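Local coordinates for ADP-ribosylating toxin CARDS (Mycoplasma pneumoniae, PDB 4TLV), which transfers ADP-ribose from NAD(+) to target proteins as the main virulence factor of the bacterium and causes vacuoles in mammalian cells, at residues A[275-280]-A[288-293]; A[315-320]-A[364-369]; A[556-561]-A[566-571]. One frame throughout, in Å; residues are numbered along the deposited sequence.

Interaction 1: A[275-280]-A[288-293]; sequences TPVYLR and FMLQAD
Tyr278 and Met289 run alongside each other in the same direction. They form the non-hydrogen-bonded pair of an antiparallel hairpin between strands 278-281 and 287-293 of the D2 beta-trefoil domain. Met289 CG sits over one face of the tyrosine ring, a CH-pi contact 3.8 Å from the ring centroid. It lies off-centre toward one side of the ring, with Met289 CG to Tyr278 CE2 at 3.4 Å. The thioether then bends at chi3 (-73°). Met289 SD lies obliquely to the ring, 4.7 Å from the Tyr278 centroid, in a Met-aromatic contact.

Leu279 and Phe288 occupy the other face of the sheet. Their side chains diverge, but their backbones are joined twice. Leu279 N donates to Phe288 O at 2.8 Å, and Phe288 N donates to Leu279 O at 2.7 Å. Phe288 turns its ring edge-to-face against Trp392. Leu279 instead reaches Leu290 obliquely, with Leu279 CD1 4.1 Å from Leu290 CB.

Val277 and Leu290 meet CB to CB at 3.9 Å, and both also touch Phe315. Leu290 N donates to Val277 O. Beyond this bond the two chains separate, and one water bridges them. It accepts from Val277 N and donates to Leu290 O.

The chemistry is therefore divided by face. Tyrosine and methionine make a sulfur-aromatic pair on the partly exposed face, while buried aliphatic and phenyl groups pack on the other. The water satisfies two backbone groups where direct pairing stops.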
loop_
_atom_site.group_PDB
_atom_site.type_symbol
_atom_site.label_atom_id
_atom_site.label_comp_id
_atom_site.label_asym_id
_atom_site.label_seq_id
_atom_site.Cartn_x
_atom_site.Cartn_y
_atom_site.Cartn_z
ATOM N N THR A 275 10.448 -19.097 -2.919
ATOM C CA THR A 275 10.946 -19.099 -4.290
ATOM C C THR A 275 12.213 -18.261 -4.439
ATOM O O THR A 275 12.210 -17.062 -4.134
ATOM C CB THR A 275 9.885 -18.522 -5.268
ATOM O OG1 THR A 275 9.536 -17.188 -4.867
ATOM C CG2 THR A 275 8.612 -19.363 -5.259
ATOM N N PRO A 276 13.300 -18.878 -4.921
ATOM C CA PRO A 276 14.437 -18.065 -5.366
ATOM C C PRO A 276 14.070 -17.397 -6.691
ATOM O O PRO A 276 13.053 -17.749 -7.294
ATOM C CB PRO A 276 15.539 -19.109 -5.585
ATOM C CG PRO A 276 14.777 -20.356 -5.944
ATOM C CD PRO A 276 13.602 -20.320 -4.989
ATOM N N VAL A 277 14.885 -16.447 -7.142
ATOM C CA VAL A 277 14.571 -15.670 -8.328
ATOM C C VAL A 277 15.723 -15.740 -9.327
ATOM O O VAL A 277 16.867 -15.403 -8.996
ATOM C CB VAL A 277 14.312 -14.188 -7.973
ATOM C CG1 VAL A 277 13.967 -13.397 -9.232
ATOM C CG2 VAL A 277 13.174 -14.086 -6.917
ATOM N N TYR A 278 15.397 -16.169 -10.544
ATOM C CA TYR A 278 16.366 -16.321 -11.634
ATOM C C TYR A 278 16.080 -15.365 -12.777
ATOM O O TYR A 278 14.957 -15.288 -13.258
ATOM C CB TYR A 278 16.305 -17.741 -12.194
ATOM C CG TYR A 278 16.852 -18.804 -11.279
ATOM C CD1 TYR A 278 16.118 -19.262 -10.196
ATOM C CD2 TYR A 278 18.094 -19.367 -11.516
ATOM C CE1 TYR A 278 16.613 -20.244 -9.366
ATOM C CE2 TYR A 278 18.604 -20.358 -10.698
ATOM C CZ TYR A 278 17.861 -20.788 -9.620
ATOM O OH TYR A 278 18.368 -21.765 -8.809
ATOM N N LEU A 279 17.112 -14.653 -13.222
ATOM C CA LEU A 279 16.989 -13.722 -14.329
ATOM C C LEU A 279 17.942 -14.103 -15.460
ATOM O O LEU A 279 18.993 -14.696 -15.224
ATOM C CB LEU A 279 17.278 -12.298 -13.853
ATOM C CG LEU A 279 16.357 -11.852 -12.716
ATOM C CD1 LEU A 279 17.171 -11.639 -11.466
ATOM C CD2 LEU A 279 15.566 -10.610 -13.080
ATOM N N ARG A 280 17.568 -13.749 -16.681
ATOM C CA ARG A 280 18.388 -14.044 -17.852
ATOM C C ARG A 280 18.598 -12.778 -18.679
ATOM O O ARG A 280 17.667 -11.995 -18.893
ATOM C CB ARG A 280 17.744 -15.159 -18.688
ATOM C CG ARG A 280 18.583 -15.650 -19.866
ATOM C CD ARG A 280 18.045 -16.981 -20.392
ATOM N NE ARG A 280 18.255 -18.054 -19.425
ATOM C CZ ARG A 280 17.621 -19.223 -19.439
ATOM N NH1 ARG A 280 16.715 -19.484 -20.379
ATOM N NH2 ARG A 280 17.896 -20.129 -18.509
ATOM N N PHE A 288 21.259 -15.593 -13.997
ATOM C CA PHE A 288 21.695 -15.165 -12.678
ATOM C C PHE A 288 20.644 -15.437 -11.622
ATOM O O PHE A 288 19.447 -15.432 -11.901
ATOM C CB PHE A 288 21.951 -13.659 -12.651
ATOM C CG PHE A 288 22.972 -13.185 -13.652
ATOM C CD1 PHE A 288 22.591 -12.844 -14.937
ATOM C CD2 PHE A 288 24.302 -13.066 -13.299
ATOM C CE1 PHE A 288 23.527 -12.399 -15.863
ATOM C CE2 PHE A 288 25.244 -12.618 -14.222
ATOM C CZ PHE A 288 24.849 -12.281 -15.505
ATOM N N MET A 289 21.109 -15.617 -10.397
ATOM C CA MET A 289 20.230 -15.664 -9.248
ATOM C C MET A 289 20.304 -14.327 -8.526
ATOM O O MET A 289 21.393 -13.807 -8.256
ATOM C CB MET A 289 20.652 -16.769 -8.296
ATOM C CG MET A 289 20.429 -18.166 -8.848
ATOM S SD MET A 289 21.148 -19.387 -7.749
ATOM C CE MET A 289 22.895 -19.177 -8.041
ATOM N N LEU A 290 19.134 -13.786 -8.213
ATOM C CA LEU A 290 19.025 -12.598 -7.390
ATOM C C LEU A 290 19.381 -12.949 -5.951
ATOM O O LEU A 290 18.892 -13.954 -5.422
ATOM C CB LEU A 290 17.590 -12.085 -7.444
ATOM C CG LEU A 290 17.310 -10.781 -6.711
ATOM C CD1 LEU A 290 18.063 -9.622 -7.398
ATOM C CD2 LEU A 290 15.807 -10.526 -6.699
ATOM N N GLN A 291 20.225 -12.136 -5.314
ATOM C CA GLN A 291 20.567 -12.364 -3.914
ATOM C C GLN A 291 20.692 -11.035 -3.174
ATOM O O GLN A 291 20.865 -9.995 -3.796
ATOM C CB GLN A 291 21.873 -13.171 -3.807
ATOM C CG GLN A 291 21.738 -14.583 -4.352
ATOM C CD GLN A 291 22.979 -15.396 -4.213
ATOM O OE1 GLN A 291 23.996 -14.913 -3.732
ATOM N NE2 GLN A 291 22.909 -16.658 -4.636
ATOM N N ALA A 292 20.589 -11.058 -1.848
ATOM C CA ALA A 292 20.693 -9.813 -1.083
ATOM C C ALA A 292 21.225 -10.052 0.322
ATOM O O ALA A 292 21.096 -11.144 0.870
ATOM C CB ALA A 292 19.336 -9.058 -1.049
ATOM N N ASP A 293 21.831 -9.026 0.911
ATOM C CA ASP A 293 22.504 -9.198 2.198
ATOM C C ASP A 293 22.046 -8.125 3.175
ATOM O O ASP A 293 22.350 -6.957 2.987
ATOM C CB ASP A 293 24.025 -9.105 2.015
ATOM C CG ASP A 293 24.801 -9.442 3.304
ATOM O OD1 ASP A 293 24.229 -9.329 4.409
ATOM O OD2 ASP A 293 25.982 -9.833 3.213
HETATM O O HOH W 1 17.246 -16.064 -5.544
#

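Interaction 2: A[315-320]-A[364-369]; sequences FFWDVY and WKMTPQ
Trp317 and Met366 make most of this contact in the D2 beta-trefoil domain. Their side chains run antiparallel to each other, the methionine tip lying toward the root of the indole. The strands behind them, 315-317 and 364-368, run nearly perpendicular, at 85°, and the axes of these short segments come no closer than 10.3 Å. No backbone pairing joins them, and the indole spans the gap.

The apolar part is a thioether laid over an indole face. Met366 CG stands almost directly above the centre of the six-membered ring of Trp317, 3.9 Å from its centroid, in a CH-pi contact. Met366 SD follows over the same ring at 4.3 Å from the centroid, a Met-aromatic contact. The chain is extended beyond CG (chi2 -164°, chi3 -171°), and this carries the methyl across to the five-membered ring. There Met366 CE is 3.7 Å from Trp317 CG. Trp317 CZ2 also packs near the backbone of Lys365, 4.0 Å from its CA.

The polar part is slight. Trp317 NE1 gives a weak hydrogen bond to Trp364 O, 3.2 Å long and well bent. The carbonyl oxygen lies at the edge of the indole, near its plane. It is also held by the side-chain amide of Gln321 through NE2, so this acceptor does not depend on the indole alone.

The ring of Trp364 leads away from Trp317. It packs on Ile323, Ala339 and Val378, and its NE1 bonds to Leu337 O. Strand 364-368 pairs with strand 375-380, whereas strand 315-317 forms a small separate sheet with strand 323-325. The contact thus brings this two-stranded sheet against the larger D2 sheet.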
loop_
_atom_site.group_PDB
_atom_site.type_symbol
_atom_site.label_atom_id
_atom_site.label_comp_id
_atom_site.label_asym_id
_atom_site.label_seq_id
_atom_site.Cartn_x
_atom_site.Cartn_y
_atom_site.Cartn_z
ATOM N N PHE A 315 12.826 -14.556 -2.122
ATOM C CA PHE A 315 12.090 -13.303 -2.252
ATOM C C PHE A 315 10.629 -13.577 -2.569
ATOM O O PHE A 315 10.281 -14.658 -3.043
ATOM C CB PHE A 315 12.673 -12.418 -3.364
ATOM C CG PHE A 315 14.116 -12.022 -3.133
ATOM C CD1 PHE A 315 15.140 -12.898 -3.463
ATOM C CD2 PHE A 315 14.438 -10.793 -2.587
ATOM C CE1 PHE A 315 16.467 -12.560 -3.254
ATOM C CE2 PHE A 315 15.771 -10.440 -2.369
ATOM C CZ PHE A 315 16.789 -11.333 -2.706
ATOM N N PHE A 316 9.779 -12.591 -2.299
ATOM C CA PHE A 316 8.401 -12.640 -2.762
ATOM C C PHE A 316 7.952 -11.260 -3.203
ATOM O O PHE A 316 8.493 -10.245 -2.757
ATOM C CB PHE A 316 7.465 -13.226 -1.689
ATOM C CG PHE A 316 7.417 -12.434 -0.408
ATOM C CD1 PHE A 316 6.543 -11.359 -0.280
ATOM C CD2 PHE A 316 8.184 -12.806 0.689
ATOM C CE1 PHE A 316 6.473 -10.636 0.912
ATOM C CE2 PHE A 316 8.115 -12.093 1.890
ATOM C CZ PHE A 316 7.262 -10.997 1.991
ATOM N N TRP A 317 6.964 -11.231 -4.089
ATOM C CA TRP A 317 6.405 -9.994 -4.600
ATOM C C TRP A 317 5.030 -9.889 -3.942
ATOM O O TRP A 317 4.216 -10.804 -4.076
ATOM C CB TRP A 317 6.288 -10.100 -6.122
ATOM C CG TRP A 317 5.817 -8.854 -6.845
ATOM C CD1 TRP A 317 6.107 -7.557 -6.535
ATOM C CD2 TRP A 317 5.003 -8.818 -8.013
ATOM N NE1 TRP A 317 5.487 -6.703 -7.434
ATOM C CE2 TRP A 317 4.818 -7.461 -8.359
ATOM C CE3 TRP A 317 4.404 -9.808 -8.808
ATOM C CZ2 TRP A 317 4.040 -7.068 -9.449
ATOM C CZ3 TRP A 317 3.652 -9.419 -9.895
ATOM C CH2 TRP A 317 3.471 -8.057 -10.205
ATOM N N ASP A 318 4.782 -8.799 -3.218
ATOM C CA ASP A 318 3.525 -8.658 -2.462
ATOM C C ASP A 318 2.512 -7.696 -3.105
ATOM O O ASP A 318 2.774 -7.108 -4.147
ATOM C CB ASP A 318 3.795 -8.291 -0.983
ATOM C CG ASP A 318 4.256 -6.836 -0.790
ATOM O OD1 ASP A 318 4.034 -5.975 -1.669
ATOM O OD2 ASP A 318 4.833 -6.548 0.276
ATOM N N VAL A 319 1.345 -7.548 -2.477
ATOM C CA VAL A 319 0.251 -6.788 -3.074
ATOM C C VAL A 319 0.468 -5.280 -3.029
ATOM O O VAL A 319 -0.276 -4.537 -3.670
ATOM C CB VAL A 319 -1.090 -7.096 -2.383
ATOM C CG1 VAL A 319 -1.639 -8.449 -2.871
ATOM C CG2 VAL A 319 -0.909 -7.072 -0.860
ATOM N N TYR A 320 1.498 -4.839 -2.306
ATOM C CA TYR A 320 1.924 -3.432 -2.362
ATOM C C TYR A 320 2.934 -3.252 -3.492
ATOM O O TYR A 320 3.491 -2.175 -3.668
ATOM C CB TYR A 320 2.554 -3.002 -1.026
ATOM C CG TYR A 320 1.567 -3.014 0.113
ATOM C CD1 TYR A 320 0.612 -2.019 0.236
ATOM C CD2 TYR A 320 1.577 -4.025 1.047
ATOM C CE1 TYR A 320 -0.322 -2.043 1.273
ATOM C CE2 TYR A 320 0.654 -4.053 2.076
ATOM C CZ TYR A 320 -0.293 -3.057 2.178
ATOM O OH TYR A 320 -1.201 -3.080 3.216
ATOM N N TRP A 364 7.144 -2.410 -7.918
ATOM C CA TRP A 364 7.614 -3.074 -9.139
ATOM C C TRP A 364 6.445 -3.698 -9.881
ATOM O O TRP A 364 5.472 -4.117 -9.258
ATOM C CB TRP A 364 8.594 -4.192 -8.777
ATOM C CG TRP A 364 9.786 -3.695 -7.997
ATOM C CD1 TRP A 364 9.929 -3.659 -6.629
ATOM C CD2 TRP A 364 10.989 -3.145 -8.542
ATOM N NE1 TRP A 364 11.147 -3.122 -6.302
ATOM C CE2 TRP A 364 11.824 -2.807 -7.457
ATOM C CE3 TRP A 364 11.451 -2.920 -9.851
ATOM C CZ2 TRP A 364 13.099 -2.239 -7.634
ATOM C CZ3 TRP A 364 12.732 -2.366 -10.028
ATOM C CH2 TRP A 364 13.535 -2.038 -8.926
ATOM N N LYS A 365 6.539 -3.752 -11.205
ATOM C CA LYS A 365 5.541 -4.439 -12.029
ATOM C C LYS A 365 6.261 -5.581 -12.707
ATOM O O LYS A 365 7.449 -5.463 -13.007
ATOM C CB LYS A 365 4.998 -3.513 -13.128
ATOM C CG LYS A 365 4.006 -2.448 -12.692
ATOM C CD LYS A 365 3.801 -1.431 -13.842
ATOM C CE LYS A 365 5.158 -0.883 -14.289
ATOM N NZ LYS A 365 5.099 0.176 -15.338
ATOM N N MET A 366 5.556 -6.684 -12.950
ATOM C CA MET A 366 6.136 -7.811 -13.671
ATOM C C MET A 366 5.229 -8.194 -14.827
ATOM O O MET A 366 4.105 -8.648 -14.622
ATOM C CB MET A 366 6.338 -8.994 -12.744
ATOM C CG MET A 366 7.221 -8.641 -11.547
ATOM S SD MET A 366 7.807 -10.104 -10.733
ATOM C CE MET A 366 8.548 -9.376 -9.270
ATOM N N THR A 367 5.715 -8.011 -16.043
ATOM C CA THR A 367 4.833 -8.133 -17.203
ATOM C C THR A 367 5.348 -9.191 -18.184
ATOM O O THR A 367 6.508 -9.149 -18.593
ATOM C CB THR A 367 4.685 -6.774 -17.913
ATOM O OG1 THR A 367 5.953 -6.374 -18.430
ATOM C CG2 THR A 367 4.244 -5.714 -16.934
ATOM N N PRO A 368 4.480 -10.145 -18.562
ATOM C CA PRO A 368 4.914 -11.273 -19.397
ATOM C C PRO A 368 5.304 -10.734 -20.763
ATOM O O PRO A 368 4.612 -9.864 -21.262
ATOM C CB PRO A 368 3.653 -12.145 -19.525
ATOM C CG PRO A 368 2.582 -11.472 -18.733
ATOM C CD PRO A 368 3.023 -10.091 -18.392
ATOM N N GLN A 369 6.397 -11.212 -21.339
ATOM C CA GLN A 369 6.868 -10.671 -22.615
ATOM C C GLN A 369 6.651 -11.628 -23.795
ATOM O O GLN A 369 6.698 -11.217 -24.952
ATOM C CB GLN A 369 8.344 -10.273 -22.518
ATOM C CG GLN A 369 8.598 -9.164 -21.497
ATOM C CD GLN A 369 7.904 -7.872 -21.851
ATOM O OE1 GLN A 369 6.961 -7.437 -21.175
ATOM N NE2 GLN A 369 8.359 -7.246 -22.926
#

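Interaction 3: A[556-561]-A[566-571]; sequences KVIISG and GWYSTY
Lys556 NZ is gripped by several groups: a salt bridge to Glu575 OE1, a hydrogen bond to Asp572 O and a weak one to Lys573 O. Its strand, 554-558, forms an antiparallel beta hairpin with strand 567-570 in the D3 beta-trefoil domain. The lysine chain is extended beyond CG and runs past Thr570, with Lys556 CE 3.5 Å from Thr570 CG2.

Tyr568 is paired with Lys556 on the same face. Its chi1 of 68° puts CG between the backbone N and the carbonyl carbon. This brings the ring against the start of the lysine chain, an off-centre CH-pi contact, with Tyr568 CZ 3.7 Å from Lys556 CB. Tyr568 OH bonds to Glu575 OE1, so lysine and tyrosine share one carboxylate oxygen. The nearby ammonium and hydroxyl would probably favour the ionised form of Glu575. The side chains of Ile558 and Tyr568 cross at about a right angle, with Ile558 CG1 3.7 Å from Tyr568 CE1.

Two backbone bonds join Lys556 and Tyr568: Lys556 N to Tyr568 O and Tyr568 N to Lys556 O, both 2.9 Å. Ile558 N adds a third, to Gly566 O, at 3.0 Å.

On the opposite face Val557 meets Trp567. Trp448 touches both, and Trp567 NE1 bonds to Ser463 OG. Val557 CG2 stands over the six-membered ring of Trp567, only 3.4 Å from its centroid.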
loop_
_atom_site.group_PDB
_atom_site.type_symbol
_atom_site.label_atom_id
_atom_site.label_comp_id
_atom_site.label_asym_id
_atom_site.label_seq_id
_atom_site.Cartn_x
_atom_site.Cartn_y
_atom_site.Cartn_z
ATOM N N LYS A 556 4.387 17.117 21.208
ATOM C CA LYS A 556 4.820 18.442 20.789
ATOM C C LYS A 556 6.335 18.592 20.888
ATOM O O LYS A 556 7.018 17.712 21.419
ATOM C CB LYS A 556 4.144 19.532 21.633
ATOM C CG LYS A 556 2.630 19.507 21.597
ATOM C CD LYS A 556 2.058 20.798 22.188
ATOM C CE LYS A 556 0.594 20.640 22.557
ATOM N NZ LYS A 556 0.083 21.867 23.239
ATOM N N VAL A 557 6.851 19.707 20.370
ATOM C CA VAL A 557 8.281 20.000 20.415
ATOM C C VAL A 557 8.531 21.427 20.924
ATOM O O VAL A 557 7.837 22.370 20.536
ATOM C CB VAL A 557 8.937 19.890 19.030
ATOM C CG1 VAL A 557 10.434 20.003 19.156
ATOM C CG2 VAL A 557 8.594 18.580 18.374
ATOM N N ILE A 558 9.530 21.583 21.786
ATOM C CA ILE A 558 9.896 22.912 22.283
ATOM C C ILE A 558 10.611 23.701 21.202
ATOM O O ILE A 558 11.508 23.188 20.541
ATOM C CB ILE A 558 10.761 22.819 23.564
ATOM C CG1 ILE A 558 9.976 22.106 24.660
ATOM C CG2 ILE A 558 11.187 24.223 24.017
ATOM C CD1 ILE A 558 10.791 21.770 25.913
ATOM N N ILE A 559 10.209 24.954 21.003
ATOM C CA ILE A 559 10.725 25.730 19.884
ATOM C C ILE A 559 12.042 26.457 20.156
ATOM O O ILE A 559 12.923 26.507 19.294
ATOM C CB ILE A 559 9.681 26.761 19.376
ATOM C CG1 ILE A 559 8.515 26.048 18.701
ATOM C CG2 ILE A 559 10.328 27.720 18.417
ATOM C CD1 ILE A 559 7.467 27.017 18.115
ATOM N N SER A 560 12.178 27.031 21.343
ATOM C CA SER A 560 13.356 27.848 21.612
ATOM C C SER A 560 13.773 27.727 23.066
ATOM O O SER A 560 13.091 27.084 23.865
ATOM C CB SER A 560 13.078 29.308 21.255
ATOM O OG SER A 560 12.148 29.858 22.164
ATOM N N GLY A 561 14.905 28.337 23.407
ATOM C CA GLY A 561 15.437 28.231 24.754
ATOM C C GLY A 561 16.421 27.076 24.894
ATOM O O GLY A 561 16.784 26.429 23.905
ATOM N N GLY A 566 13.315 19.690 22.029
ATOM C CA GLY A 566 12.919 18.590 22.888
ATOM C C GLY A 566 11.498 18.114 22.632
ATOM O O GLY A 566 10.551 18.902 22.668
ATOM N N TRP A 567 11.346 16.813 22.390
ATOM C CA TRP A 567 10.039 16.217 22.134
ATOM C C TRP A 567 9.393 15.803 23.447
ATOM O O TRP A 567 10.017 15.141 24.269
ATOM C CB TRP A 567 10.195 15.003 21.194
ATOM C CG TRP A 567 10.678 15.384 19.830
ATOM C CD1 TRP A 567 11.924 15.812 19.502
ATOM C CD2 TRP A 567 9.926 15.368 18.606
ATOM N NE1 TRP A 567 12.002 16.072 18.156
ATOM C CE2 TRP A 567 10.786 15.801 17.580
ATOM C CE3 TRP A 567 8.609 15.018 18.278
ATOM C CZ2 TRP A 567 10.376 15.912 16.245
ATOM C CZ3 TRP A 567 8.197 15.128 16.950
ATOM C CH2 TRP A 567 9.078 15.569 15.950
ATOM N N TYR A 568 8.137 16.181 23.653
ATOM C CA TYR A 568 7.445 15.815 24.880
ATOM C C TYR A 568 5.981 15.542 24.582
ATOM O O TYR A 568 5.515 15.794 23.471
ATOM C CB TYR A 568 7.588 16.949 25.918
ATOM C CG TYR A 568 6.842 18.219 25.557
ATOM C CD1 TYR A 568 7.401 19.164 24.694
ATOM C CD2 TYR A 568 5.582 18.471 26.078
ATOM C CE1 TYR A 568 6.715 20.326 24.351
ATOM C CE2 TYR A 568 4.887 19.634 25.752
ATOM C CZ TYR A 568 5.457 20.554 24.889
ATOM O OH TYR A 568 4.757 21.697 24.562
ATOM N N SER A 569 5.251 15.010 25.553
ATOM C CA SER A 569 3.801 14.919 25.416
ATOM C C SER A 569 3.108 15.654 26.565
ATOM O O SER A 569 3.681 15.800 27.650
ATOM C CB SER A 569 3.324 13.462 25.340
ATOM O OG SER A 569 3.522 12.755 26.557
ATOM N N THR A 570 1.870 16.086 26.329
ATOM C CA THR A 570 1.189 16.983 27.259
ATOM C C THR A 570 -0.333 16.862 27.253
ATOM O O THR A 570 -0.938 16.445 26.262
ATOM C CB THR A 570 1.584 18.456 26.982
ATOM O OG1 THR A 570 0.919 19.316 27.914
ATOM C CG2 THR A 570 1.214 18.869 25.553
ATOM N N TYR A 571 -0.948 17.225 28.374
ATOM C CA TYR A 571 -2.398 17.346 28.444
ATOM C C TYR A 571 -2.872 18.761 28.077
ATOM O O TYR A 571 -4.070 18.999 27.942
ATOM C CB TYR A 571 -2.914 16.997 29.842
ATOM C CG TYR A 571 -2.838 15.532 30.208
ATOM C CD1 TYR A 571 -3.555 14.578 29.493
ATOM C CD2 TYR A 571 -2.057 15.103 31.274
ATOM C CE1 TYR A 571 -3.493 13.238 29.832
ATOM C CE2 TYR A 571 -1.989 13.770 31.614
ATOM C CZ TYR A 571 -2.705 12.844 30.890
ATOM O OH TYR A 571 -2.639 11.521 31.239
#

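How the interactions relate
Interactions 1 and 2 belong to D2 and touch, with centres 14 Å apart. Both reach the same large sheet, through strands 278-281 and 287-293 and through strand 364-368. Phe315 of interaction 2 packs on Leu290 and Ala292, and its N probably bonds to Thr275 O. Interaction 3 lies in D3, its centre 43 Å or more from the others. All three are largely buried, though interaction 1 has a partly exposed Tyr-Met face. Interactions 1 and 3 each hold a hairpin by three backbone bonds. Interaction 2 joins separate sheets mainly by side chains. Methionine covers an aromatic ring in both D2 contacts. In interaction 3 valine does so, and a buried lysine adds charge.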